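Local atomic coordinates of glycosyltransferase (Rickettsia africae, PDB entry 7MI0), a protein that probably transfers a sugar from an activated donor to an acceptor, as a glycosyltransferase of the GT-B fold. Residues T305-I317 against A361-I373. Sequence-based numbering, arbitrary orientation.
Sequences TIIEGQAMKKLVI and AKKIQEAARHTVI
Arg369 and Ala311 form the main polar link between helix 359-375 and the C-terminal end of helix 304-311. With CG anti to the backbone N (chi1 179°) and the chain extended to NE, the arginine carries its CD past Ala311 O and sends NH1 to that oxygen at 2.9 Å, nearly straight (164°) and in the guanidinium plane. The same guanidinium group also binds Phe189 O through NH1 and Cys186 O through NH2, so three backbone carbonyls, from the helix end and a loop, fix its orientation. Lys313, in left-handed backbone conformation just past the helix, runs its extended chain across Arg369, Lys313 CG lying 3.7 Å from Arg369 CB, and ends in a salt bridge with the Glu366 carboxylate, its hydrogen bonds weak, Lys313 NZ to Glu366 OE1 3.3 Å; Glu366 bends at chi2 to meet it.

Apolar contacts lie on the inner side of helix 359-375. Val372 sets CG2 against Gln310 CB at 3.5 Å and CG1 against Ile307 CG2 and Ala311 CB. Ala368 CB fits beside Gln310 CB at 3.9 Å, while the Gln310 amide turns to Thr327 O and Thr333 O. Farther along, Leu315 CD2 meets Ile364 CG2 at 3.9 Å, the two side chains roughly perpendicular. Against the backbone, the Gln365 chain lies alongside Lys313 O.

The axes of 305-311 and 361-373 cross at -118° and approach to 8.0 Å. Helix 359-375 covers the turn from helix 304-311 into strand 315-319 of the parallel sheet, in the C-terminal Rossmann-like domain of a GT-B fold.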
loop_
_atom_site.group_PDB
_atom_site.type_symbol
_atom_site.label_atom_id
_atom_site.label_comp_id
_atom_site.label_asym_id
_atom_site.label_seq_id
_atom_site.Cartn_x
_atom_site.Cartn_y
_atom_site.Cartn_z
ATOM N N THR A 305 -3.166 4.674 3.515
ATOM C CA THR A 305 -4.268 5.460 4.061
ATOM C C THR A 305 -4.031 6.958 3.949
ATOM O O THR A 305 -4.994 7.726 4.023
ATOM C CB THR A 305 -4.526 5.096 5.524
ATOM O OG1 THR A 305 -3.366 5.397 6.313
ATOM C CG2 THR A 305 -4.876 3.626 5.646
ATOM N N ILE A 306 -2.783 7.393 3.779
ATOM C CA ILE A 306 -2.537 8.806 3.511
ATOM C C ILE A 306 -3.107 9.187 2.155
ATOM O O ILE A 306 -3.890 10.138 2.031
ATOM C CB ILE A 306 -1.036 9.120 3.591
ATOM C CG1 ILE A 306 -0.529 8.909 5.016
ATOM C CG2 ILE A 306 -0.778 10.539 3.114
ATOM C CD1 ILE A 306 -1.508 9.385 6.059
ATOM N N ILE A 307 -2.722 8.445 1.117
ATOM C CA ILE A 307 -3.233 8.712 -0.220
ATOM C C ILE A 307 -4.751 8.552 -0.252
ATOM O O ILE A 307 -5.461 9.355 -0.866
ATOM C CB ILE A 307 -2.530 7.798 -1.243
ATOM C CG1 ILE A 307 -1.040 7.712 -0.939
ATOM C CG2 ILE A 307 -2.667 8.353 -2.630
ATOM C CD1 ILE A 307 -0.272 6.849 -1.921
ATOM N N GLU A 308 -5.272 7.524 0.423
ATOM C CA GLU A 308 -6.718 7.326 0.457
ATOM C C GLU A 308 -7.417 8.493 1.139
ATOM O O GLU A 308 -8.471 8.948 0.683
ATOM C CB GLU A 308 -7.063 6.018 1.166
ATOM C CG GLU A 308 -6.950 4.791 0.291
ATOM C CD GLU A 308 -7.215 3.506 1.053
ATOM O OE1 GLU A 308 -7.444 3.572 2.281
ATOM O OE2 GLU A 308 -7.190 2.430 0.418
ATOM N N GLY A 309 -6.841 8.993 2.234
ATOM C CA GLY A 309 -7.435 10.136 2.907
ATOM C C GLY A 309 -7.358 11.406 2.081
ATOM O O GLY A 309 -8.297 12.206 2.065
ATOM N N GLN A 310 -6.235 11.618 1.394
ATOM C CA GLN A 310 -6.122 12.775 0.516
ATOM C C GLN A 310 -7.142 12.707 -0.613
ATOM O O GLN A 310 -7.712 13.732 -1.007
ATOM C CB GLN A 310 -4.707 12.867 -0.047
ATOM C CG GLN A 310 -3.687 13.407 0.918
ATOM C CD GLN A 310 -2.296 13.406 0.325
ATOM O OE1 GLN A 310 -1.792 12.365 -0.106
ATOM N NE2 GLN A 310 -1.665 14.576 0.292
ATOM N N ALA A 311 -7.390 11.508 -1.145
ATOM C CA ALA A 311 -8.396 11.363 -2.191
ATOM C C ALA A 311 -9.780 11.771 -1.699
ATOM O O ALA A 311 -10.601 12.262 -2.486
ATOM C CB ALA A 311 -8.418 9.922 -2.701
ATOM N N MET A 312 -10.055 11.593 -0.411
ATOM C CA MET A 312 -11.367 11.873 0.144
ATOM C C MET A 312 -11.505 13.304 0.652
ATOM O O MET A 312 -12.483 13.607 1.346
ATOM C CB MET A 312 -11.679 10.879 1.265
ATOM C CG MET A 312 -11.832 9.443 0.790
ATOM S SD MET A 312 -13.108 9.214 -0.469
ATOM C CE MET A 312 -14.577 9.688 0.439
ATOM N N LYS A 313 -10.553 14.183 0.319
ATOM C CA LYS A 313 -10.616 15.613 0.661
ATOM C C LYS A 313 -10.613 15.831 2.175
ATOM O O LYS A 313 -11.385 16.628 2.712
ATOM C CB LYS A 313 -11.835 16.295 0.017
ATOM C CG LYS A 313 -11.794 16.415 -1.502
ATOM C CD LYS A 313 -13.063 17.070 -2.051
ATOM C CE LYS A 313 -12.891 17.517 -3.503
ATOM N NZ LYS A 313 -14.103 18.184 -4.061
ATOM N N LYS A 314 -9.717 15.131 2.867
ATOM C CA LYS A 314 -9.619 15.204 4.317
ATOM C C LYS A 314 -8.332 15.904 4.746
ATOM O O LYS A 314 -7.381 16.038 3.974
ATOM C CB LYS A 314 -9.679 13.802 4.935
ATOM C CG LYS A 314 -10.934 13.040 4.573
ATOM C CD LYS A 314 -12.173 13.823 4.982
ATOM C CE LYS A 314 -13.424 13.231 4.353
ATOM N NZ LYS A 314 -14.676 13.822 4.892
ATOM N N LEU A 315 -8.316 16.362 5.994
ATOM C CA LEU A 315 -7.075 16.819 6.603
ATOM C C LEU A 315 -6.296 15.599 7.072
ATOM O O LEU A 315 -6.800 14.804 7.873
ATOM C CB LEU A 315 -7.355 17.768 7.764
ATOM C CG LEU A 315 -7.975 19.117 7.399
ATOM C CD1 LEU A 315 -8.051 20.006 8.629
ATOM C CD2 LEU A 315 -7.198 19.799 6.271
ATOM N N VAL A 316 -5.075 15.443 6.566
ATOM C CA VAL A 316 -4.280 14.234 6.755
ATOM C C VAL A 316 -3.046 14.569 7.582
ATOM O O VAL A 316 -2.333 15.537 7.287
ATOM C CB VAL A 316 -3.876 13.611 5.407
ATOM C CG1 VAL A 316 -2.713 12.654 5.597
ATOM C CG2 VAL A 316 -5.067 12.899 4.774
ATOM N N ILE A 317 -2.792 13.758 8.605
ATOM C CA ILE A 317 -1.640 13.903 9.485
ATOM C C ILE A 317 -0.878 12.581 9.468
ATOM O O ILE A 317 -1.426 11.543 9.859
ATOM C CB ILE A 317 -2.071 14.273 10.911
ATOM C CG1 ILE A 317 -2.841 15.590 10.918
ATOM C CG2 ILE A 317 -0.877 14.354 11.827
ATOM C CD1 ILE A 317 -3.257 16.028 12.306
ATOM N N ALA A 361 -8.784 25.129 5.557
ATOM C CA ALA A 361 -9.049 23.696 5.516
ATOM C C ALA A 361 -9.605 23.291 4.156
ATOM O O ALA A 361 -9.136 22.324 3.543
ATOM C CB ALA A 361 -10.013 23.304 6.632
ATOM N N LYS A 362 -10.600 24.038 3.660
ATOM C CA LYS A 362 -11.143 23.759 2.335
ATOM C C LYS A 362 -10.047 23.803 1.277
ATOM O O LYS A 362 -9.989 22.931 0.404
ATOM C CB LYS A 362 -12.267 24.745 2.001
ATOM N N LYS A 363 -9.149 24.791 1.359
ATOM C CA LYS A 363 -8.061 24.885 0.388
ATOM C C LYS A 363 -7.186 23.638 0.423
ATOM O O LYS A 363 -6.917 23.019 -0.615
ATOM C CB LYS A 363 -7.217 26.133 0.652
ATOM C CG LYS A 363 -6.236 26.424 -0.469
ATOM C CD LYS A 363 -5.227 27.507 -0.123
ATOM C CE LYS A 363 -4.315 27.759 -1.321
ATOM N NZ LYS A 363 -3.150 28.614 -0.980
ATOM N N ILE A 364 -6.737 23.253 1.619
ATOM C CA ILE A 364 -5.900 22.070 1.771
ATOM C C ILE A 364 -6.658 20.814 1.359
ATOM O O ILE A 364 -6.101 19.922 0.706
ATOM C CB ILE A 364 -5.396 21.967 3.220
ATOM C CG1 ILE A 364 -4.557 23.196 3.573
ATOM C CG2 ILE A 364 -4.636 20.665 3.420
ATOM C CD1 ILE A 364 -4.017 23.176 4.978
ATOM N N GLN A 365 -7.933 20.714 1.742
ATOM C CA GLN A 365 -8.715 19.533 1.390
ATOM C C GLN A 365 -8.873 19.407 -0.120
ATOM O O GLN A 365 -8.687 18.322 -0.685
ATOM C CB GLN A 365 -10.071 19.587 2.084
ATOM C CG GLN A 365 -9.969 19.379 3.574
ATOM C CD GLN A 365 -11.241 19.712 4.305
ATOM O OE1 GLN A 365 -12.189 20.250 3.725
ATOM N NE2 GLN A 365 -11.274 19.398 5.595
ATOM N N GLU A 366 -9.213 20.513 -0.791
ATOM C CA GLU A 366 -9.285 20.501 -2.249
ATOM C C GLU A 366 -7.933 20.150 -2.856
ATOM O O GLU A 366 -7.841 19.300 -3.749
ATOM C CB GLU A 366 -9.765 21.855 -2.768
ATOM C CG GLU A 366 -11.198 22.210 -2.400
ATOM C CD GLU A 366 -12.210 21.243 -2.979
ATOM O OE1 GLU A 366 -11.959 20.701 -4.079
ATOM O OE2 GLU A 366 -13.256 21.025 -2.328
ATOM N N ALA A 367 -6.865 20.791 -2.370
ATOM C CA ALA A 367 -5.532 20.528 -2.902
ATOM C C ALA A 367 -5.128 19.076 -2.713
ATOM O O ALA A 367 -4.360 18.537 -3.516
ATOM C CB ALA A 367 -4.511 21.450 -2.235
ATOM N N ALA A 368 -5.641 18.427 -1.665
ATOM C CA ALA A 368 -5.242 17.056 -1.368
ATOM C C ALA A 368 -5.780 16.088 -2.415
ATOM O O ALA A 368 -5.041 15.237 -2.920
ATOM C CB ALA A 368 -5.715 16.661 0.033
ATOM N N ARG A 369 -7.064 16.196 -2.756
ATOM C CA ARG A 369 -7.582 15.333 -3.808
ATOM C C ARG A 369 -7.002 15.702 -5.167
ATOM O O ARG A 369 -6.799 14.820 -6.012
ATOM C CB ARG A 369 -9.106 15.380 -3.855
ATOM C CG ARG A 369 -9.669 14.498 -4.960
ATOM C CD ARG A 369 -11.171 14.370 -4.926
ATOM N NE ARG A 369 -11.644 13.652 -6.100
ATOM C CZ ARG A 369 -11.760 12.335 -6.171
ATOM N NH1 ARG A 369 -11.483 11.563 -5.132
ATOM N NH2 ARG A 369 -12.164 11.779 -7.309
ATOM N N HIS A 370 -6.719 16.988 -5.394
ATOM C CA HIS A 370 -6.103 17.386 -6.653
ATOM C C HIS A 370 -4.760 16.698 -6.850
ATOM O O HIS A 370 -4.468 16.188 -7.939
ATOM C CB HIS A 370 -5.942 18.901 -6.708
ATOM C CG HIS A 370 -7.188 19.624 -7.108
ATOM N ND1 HIS A 370 -7.637 20.753 -6.455
ATOM C CD2 HIS A 370 -8.078 19.382 -8.098
ATOM C CE1 HIS A 370 -8.752 21.175 -7.025
ATOM N NE2 HIS A 370 -9.042 20.360 -8.024
ATOM N N THR A 371 -3.930 16.655 -5.809
ATOM C CA THR A 371 -2.610 16.069 -5.993
ATOM C C THR A 371 -2.691 14.563 -6.198
ATOM O O THR A 371 -1.836 13.989 -6.880
ATOM C CB THR A 371 -1.694 16.416 -4.817
ATOM O OG1 THR A 371 -0.338 16.132 -5.183
ATOM C CG2 THR A 371 -2.055 15.614 -3.572
ATOM N N VAL A 372 -3.720 13.909 -5.652
ATOM C CA VAL A 372 -3.864 12.475 -5.863
ATOM C C VAL A 372 -4.309 12.192 -7.293
ATOM O O VAL A 372 -3.860 11.223 -7.917
ATOM C CB VAL A 372 -4.831 11.878 -4.825
ATOM C CG1 VAL A 372 -5.104 10.415 -5.127
ATOM C CG2 VAL A 372 -4.240 12.008 -3.439
ATOM N N ILE A 373 -5.177 13.042 -7.841
ATOM C CA ILE A 373 -5.623 12.867 -9.220
ATOM C C ILE A 373 -4.491 13.144 -10.196
ATOM O O ILE A 373 -4.385 12.486 -11.239
ATOM C CB ILE A 373 -6.843 13.768 -9.483
ATOM C CG1 ILE A 373 -8.071 13.170 -8.817
ATOM C CG2 ILE A 373 -7.090 13.969 -10.977
ATOM C CD1 ILE A 373 -9.265 14.023 -8.966
#